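Local coordinates for protein endonuclease PI-MtuI (Mycobacterium tuberculosis, PDB 2IMZ) that probably cuts itself out of a host protein by splicing, this construct being the intein splicing domain, named for a homing endonuclease, at residues I19-V23 and R147-L151; R43-F49 and D150-L156. The protein carries 1 engineered substitution. One frame throughout, in Å; residues are numbered along the deposited sequence.

Interaction 1: I19-V23 and R147-L151; sequences IEDVV and RTFDL
F149 stands up from strand 134-153 against the first turn of helix 19-24, and E20 lies over its ring. The polar residue makes this contact with aliphatic carbon: E20 CB sits 3.9 Å from the centroid of the F149 ring, 29° off the ring normal, a CH-pi contact reinforced by the backbone CA above the same face. The chain of E20 bends sharply beyond CB, with CG lodged between the backbone N and the carbonyl carbon (chi1 66°), and OE2 accepts a hydrogen bond from the backbone N of G5, outside the contact.

Apolar contacts make up most of the rest. I19 CG2 touches F149 CD1 at 3.9 Å, while V23 CB reaches CD2, on the other ortho position, at 3.8 Å; both approach the ring obliquely. Next along the strand on the same side is L151, whose branches are shared out. Its CG meets I19 CD1 at 4.0 Å as the two side chains run antiparallel alongside one another, and its CD2 is touched by both V22 CG1 and V23 CG2. The beta-branched I19, V22 and V23 present methyls close to the helix backbone, which suits them to close contact with a flat ring and a forked leucine.

The strand belongs to the Hint fold of intein splicing domains, and this short helix, the one helix in the modelled chain, packs across it at 62° with the axes 8.5 Å apart. Alternation of the strand puts R147, F149 and L151 toward the helix and turns T148 and D150 away.

Charge enters at the edge of the contact. The ring edge of F149 points at the face of the R147 guanidinium, with F149 CZ 3.8 Å above the guanidinium plane and over its centre. Outside both segments, E4 OE2 pairs with R147 NH2 in a salt bridge.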
# COMPACT_ATOMS: atom_id res chain seq x y z
N ILE A 19 15.73 -5.45 -4.53
CA ILE A 19 15.06 -4.35 -3.84
C ILE A 19 15.93 -3.54 -2.88
O ILE A 19 15.78 -2.32 -2.80
CB ILE A 19 13.79 -4.86 -3.10
CG1 ILE A 19 12.92 -3.67 -2.70
CG2 ILE A 19 14.17 -5.71 -1.89
CD1 ILE A 19 11.48 -4.04 -2.36
N GLU A 20 16.85 -4.19 -2.17
CA GLU A 20 17.69 -3.45 -1.24
C GLU A 20 18.59 -2.45 -1.96
O GLU A 20 18.90 -1.38 -1.42
CB GLU A 20 18.54 -4.39 -0.38
CG GLU A 20 19.60 -5.20 -1.12
CD GLU A 20 19.08 -6.55 -1.62
OE1 GLU A 20 19.91 -7.43 -1.90
OE2 GLU A 20 17.85 -6.72 -1.73
N ASP A 21 19.02 -2.79 -3.17
CA ASP A 21 19.86 -1.88 -3.94
C ASP A 21 19.04 -0.70 -4.42
O ASP A 21 19.53 0.44 -4.48
CB ASP A 21 20.49 -2.59 -5.14
CG ASP A 21 21.39 -3.74 -4.74
OD1 ASP A 21 21.95 -3.70 -3.63
OD2 ASP A 21 21.55 -4.68 -5.55
N VAL A 22 17.79 -0.96 -4.77
CA VAL A 22 16.90 0.09 -5.23
C VAL A 22 16.65 1.08 -4.09
O VAL A 22 16.66 2.29 -4.30
CB VAL A 22 15.55 -0.49 -5.71
CG1 VAL A 22 14.61 0.62 -6.13
CG2 VAL A 22 15.79 -1.44 -6.87
N VAL A 23 16.43 0.56 -2.89
CA VAL A 23 16.18 1.42 -1.73
C VAL A 23 17.44 2.13 -1.25
O VAL A 23 17.40 3.34 -0.97
CB VAL A 23 15.56 0.60 -0.56
CG1 VAL A 23 15.52 1.46 0.70
CG2 VAL A 23 14.15 0.15 -0.93
N ARG A 147 16.00 -8.65 6.45
CA ARG A 147 15.83 -7.21 6.31
C ARG A 147 14.74 -7.08 5.27
O ARG A 147 14.71 -7.85 4.30
CB ARG A 147 17.11 -6.55 5.80
CG ARG A 147 18.30 -6.68 6.72
CD ARG A 147 19.32 -5.60 6.38
NE ARG A 147 19.73 -5.66 4.99
CZ ARG A 147 20.34 -4.66 4.35
NH1 ARG A 147 20.61 -3.53 4.99
NH2 ARG A 147 20.68 -4.80 3.08
N THR A 148 13.85 -6.11 5.45
CA THR A 148 12.75 -5.93 4.51
C THR A 148 12.69 -4.51 3.96
O THR A 148 13.24 -3.57 4.55
CB THR A 148 11.41 -6.30 5.16
OG1 THR A 148 11.16 -5.45 6.28
CG2 THR A 148 11.44 -7.75 5.62
N PHE A 149 12.00 -4.36 2.83
CA PHE A 149 11.89 -3.07 2.16
C PHE A 149 10.54 -2.89 1.49
O PHE A 149 9.76 -3.83 1.38
CB PHE A 149 12.99 -2.95 1.10
CG PHE A 149 14.36 -3.27 1.61
CD1 PHE A 149 14.77 -4.59 1.75
CD2 PHE A 149 15.23 -2.26 1.99
CE1 PHE A 149 16.03 -4.90 2.27
CE2 PHE A 149 16.48 -2.55 2.52
CZ PHE A 149 16.88 -3.88 2.66
N ASP A 150 10.30 -1.67 1.03
CA ASP A 150 9.05 -1.34 0.36
C ASP A 150 9.32 -0.24 -0.66
O ASP A 150 10.29 0.51 -0.53
CB ASP A 150 8.03 -0.88 1.40
CG ASP A 150 6.60 -1.05 0.94
OD1 ASP A 150 6.26 -2.14 0.44
OD2 ASP A 150 5.80 -0.09 1.09
N LEU A 151 8.47 -0.15 -1.68
CA LEU A 151 8.62 0.87 -2.72
C LEU A 151 7.27 1.48 -3.06
O LEU A 151 6.25 0.81 -2.98
CB LEU A 151 9.19 0.24 -4.00
CG LEU A 151 10.56 -0.44 -3.95
CD1 LEU A 151 10.81 -1.20 -5.25
CD2 LEU A 151 11.64 0.61 -3.72

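Interaction 2: R43-F49 and D150-L156. With ZN (zinc ion), chain C.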
# COMPACT_ATOMS: atom_id res chain seq x y z
N ARG A 43 5.62 2.09 -14.68
CA ARG A 43 5.46 3.22 -13.77
C ARG A 43 6.72 3.36 -12.94
O ARG A 43 7.34 2.37 -12.55
CB ARG A 43 4.23 3.01 -12.87
CG ARG A 43 2.89 3.21 -13.59
CD ARG A 43 2.69 4.68 -13.99
NE ARG A 43 1.39 4.94 -14.61
CZ ARG A 43 1.10 4.71 -15.89
NH1 ARG A 43 2.02 4.22 -16.71
NH2 ARG A 43 -0.10 5.00 -16.36
N PRO A 44 7.13 4.61 -12.66
CA PRO A 44 8.33 4.88 -11.88
C PRO A 44 8.18 4.79 -10.36
O PRO A 44 7.12 5.08 -9.81
CB PRO A 44 8.70 6.30 -12.32
CG PRO A 44 7.36 6.93 -12.47
CD PRO A 44 6.56 5.86 -13.20
N VAL A 45 9.26 4.38 -9.70
CA VAL A 45 9.29 4.29 -8.25
C VAL A 45 9.52 5.73 -7.79
O VAL A 45 10.41 6.41 -8.32
CB VAL A 45 10.46 3.40 -7.77
CG1 VAL A 45 10.59 3.46 -6.25
CG2 VAL A 45 10.21 1.96 -8.22
N VAL A 46 8.73 6.19 -6.83
CA VAL A 46 8.84 7.56 -6.34
C VAL A 46 9.20 7.68 -4.86
O VAL A 46 9.55 8.76 -4.38
CB VAL A 46 7.54 8.34 -6.61
CG1 VAL A 46 7.35 8.50 -8.11
CG2 VAL A 46 6.35 7.60 -6.01
N SER A 47 9.13 6.56 -4.13
CA SER A 47 9.48 6.54 -2.71
C SER A 47 10.19 5.24 -2.38
O SER A 47 9.90 4.20 -3.00
CB SER A 47 8.23 6.67 -1.83
OG SER A 47 7.56 7.89 -2.07
N TRP A 48 11.09 5.29 -1.41
CA TRP A 48 11.88 4.13 -1.00
C TRP A 48 11.84 3.95 0.51
O TRP A 48 12.03 4.92 1.26
CB TRP A 48 13.34 4.33 -1.44
CG TRP A 48 13.48 4.60 -2.90
CD1 TRP A 48 13.72 3.69 -3.88
CD2 TRP A 48 13.34 5.87 -3.55
NE1 TRP A 48 13.72 4.31 -5.11
CE2 TRP A 48 13.49 5.65 -4.93
CE3 TRP A 48 13.08 7.17 -3.09
CZ2 TRP A 48 13.40 6.68 -5.87
CZ3 TRP A 48 12.99 8.20 -4.03
CH2 TRP A 48 13.15 7.95 -5.41
N PHE A 49 11.60 2.73 0.97
CA PHE A 49 11.53 2.48 2.41
C PHE A 49 12.36 1.29 2.89
O PHE A 49 12.26 0.19 2.35
CB PHE A 49 10.08 2.27 2.85
CG PHE A 49 9.15 3.35 2.37
CD1 PHE A 49 8.57 3.28 1.11
CD2 PHE A 49 8.87 4.45 3.18
CE1 PHE A 49 7.73 4.29 0.64
CE2 PHE A 49 8.03 5.47 2.73
CZ PHE A 49 7.46 5.39 1.46
N ASP A 150 10.30 -1.67 1.03
CA ASP A 150 9.05 -1.34 0.36
C ASP A 150 9.32 -0.24 -0.66
O ASP A 150 10.29 0.51 -0.53
CB ASP A 150 8.03 -0.88 1.40
CG ASP A 150 6.60 -1.05 0.94
OD1 ASP A 150 6.26 -2.14 0.44
OD2 ASP A 150 5.80 -0.09 1.09
N LEU A 151 8.47 -0.15 -1.68
CA LEU A 151 8.62 0.87 -2.72
C LEU A 151 7.27 1.48 -3.06
O LEU A 151 6.25 0.81 -2.98
CB LEU A 151 9.19 0.24 -4.00
CG LEU A 151 10.56 -0.44 -3.95
CD1 LEU A 151 10.81 -1.20 -5.25
CD2 LEU A 151 11.64 0.61 -3.72
N GLU A 152 7.27 2.76 -3.42
CA GLU A 152 6.04 3.42 -3.84
C GLU A 152 6.14 3.61 -5.34
O GLU A 152 7.14 4.15 -5.83
CB GLU A 152 5.84 4.78 -3.16
CG GLU A 152 5.14 4.72 -1.82
CD GLU A 152 3.81 3.98 -1.87
OE1 GLU A 152 2.90 4.38 -2.64
OE2 GLU A 152 3.67 2.99 -1.13
N VAL A 153 5.12 3.16 -6.04
CA VAL A 153 5.04 3.24 -7.49
C VAL A 153 3.99 4.27 -7.86
O VAL A 153 2.83 4.17 -7.47
CB VAL A 153 4.65 1.87 -8.10
CG1 VAL A 153 4.51 1.97 -9.61
CG2 VAL A 153 5.70 0.83 -7.73
N GLU A 154 4.40 5.27 -8.63
CA GLU A 154 3.50 6.33 -9.04
C GLU A 154 2.18 5.84 -9.63
O GLU A 154 2.14 4.90 -10.42
CB GLU A 154 4.20 7.24 -10.05
CG GLU A 154 3.28 8.27 -10.68
CD GLU A 154 3.95 9.01 -11.81
OE1 GLU A 154 4.87 9.81 -11.54
OE2 GLU A 154 3.57 8.78 -12.98
N GLU A 155 1.10 6.51 -9.21
CA GLU A 155 -0.26 6.27 -9.67
C GLU A 155 -0.95 4.93 -9.40
O GLU A 155 -2.01 4.89 -8.76
CB GLU A 155 -0.36 6.58 -11.17
CG GLU A 155 -1.76 6.38 -11.76
CD GLU A 155 -1.83 6.62 -13.26
OE1 GLU A 155 -0.92 6.18 -13.99
OE2 GLU A 155 -2.81 7.25 -13.72
N LEU A 156 -0.36 3.83 -9.88
CA LEU A 156 -1.00 2.53 -9.74
C LEU A 156 -0.83 1.76 -8.43
O LEU A 156 -1.60 0.86 -8.15
CB LEU A 156 -0.59 1.65 -10.93
CG LEU A 156 -0.96 2.31 -12.27
CD1 LEU A 156 -0.54 1.43 -13.43
CD2 LEU A 156 -2.47 2.56 -12.31
ZN ZN C . 1.24 2.94 -2.69
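E152 and F49 lie on one face of a twisted antiparallel strand pair that is broken by a classic beta bulge, V46 and S47 both facing E152. The two strands belong to the sheet of the Hint fold that intein splicing domains share. E152 CG comes to the edge of the F49 ring, 3.6 Å from CE1, with the carboxylate plane turned 74° from the ring. S47, small enough to fit close, presses its CB to within 3.3 Å of E152 CB. Bent at chi2 (-54°), the glutamate leads its carboxylate away from the neighbouring strand to the zinc ion, which OE1 binds at 2.2 Å; H157 of the same chain and H167 of the second subunit are further ligands, and the modified residue at position 168 also belongs to the site. OE2 forms a salt bridge with K74 of the second subunit, which also pairs with D150; this second partner probably helps fix the carboxylate's rotation.

On the opposite face L151 CD2 is flanked by V45 CG1 and by W48 CD1, the indole being met obliquely, so aliphatic and aromatic surface close over one methyl.

The bulge is read in the backbone bonds: V46 N gives to E152 O, whereas E152 N gives to S47 O. On one side of the bulge E154 N bonds P44 O; on the other, F49 and D150 exchange two bonds.

At the far end, where the second segment leaves the sheet, the side chain of R43, bent at chi2, meets the extended E155. The L156 methyl CD1 lies over one guanidinium face, toward its rim. Guanidinium and carboxylate are nearly coplanar, 23° apart, and the grip is side-on: E155 OE1 alone accepts both R43 NE at 2.7 Å and R43 NH2 at 2.8 Å.

How the interactions relate
Both contacts use strand 134-153 and share D150 and L151, with centres 11 Å apart. Interaction 1 is buried and almost wholly apolar, a helix laid across the strand; interaction 2 is partly buried, joins the strand to its sheet neighbour 40-52, and rests on backbone hydrogen bonds, with zinc held from the middle of the strand pair, at E152, and a salt bridge at its end. L151 turns to the helix and to W48 alike, and the two contacts meet where V22 O lies 3.3 Å from W48 CD1. The helix-covered face is mainly apolar, whereas the face carrying D150 and E152 bears F49 as well as the groups that look toward zinc and the second subunit.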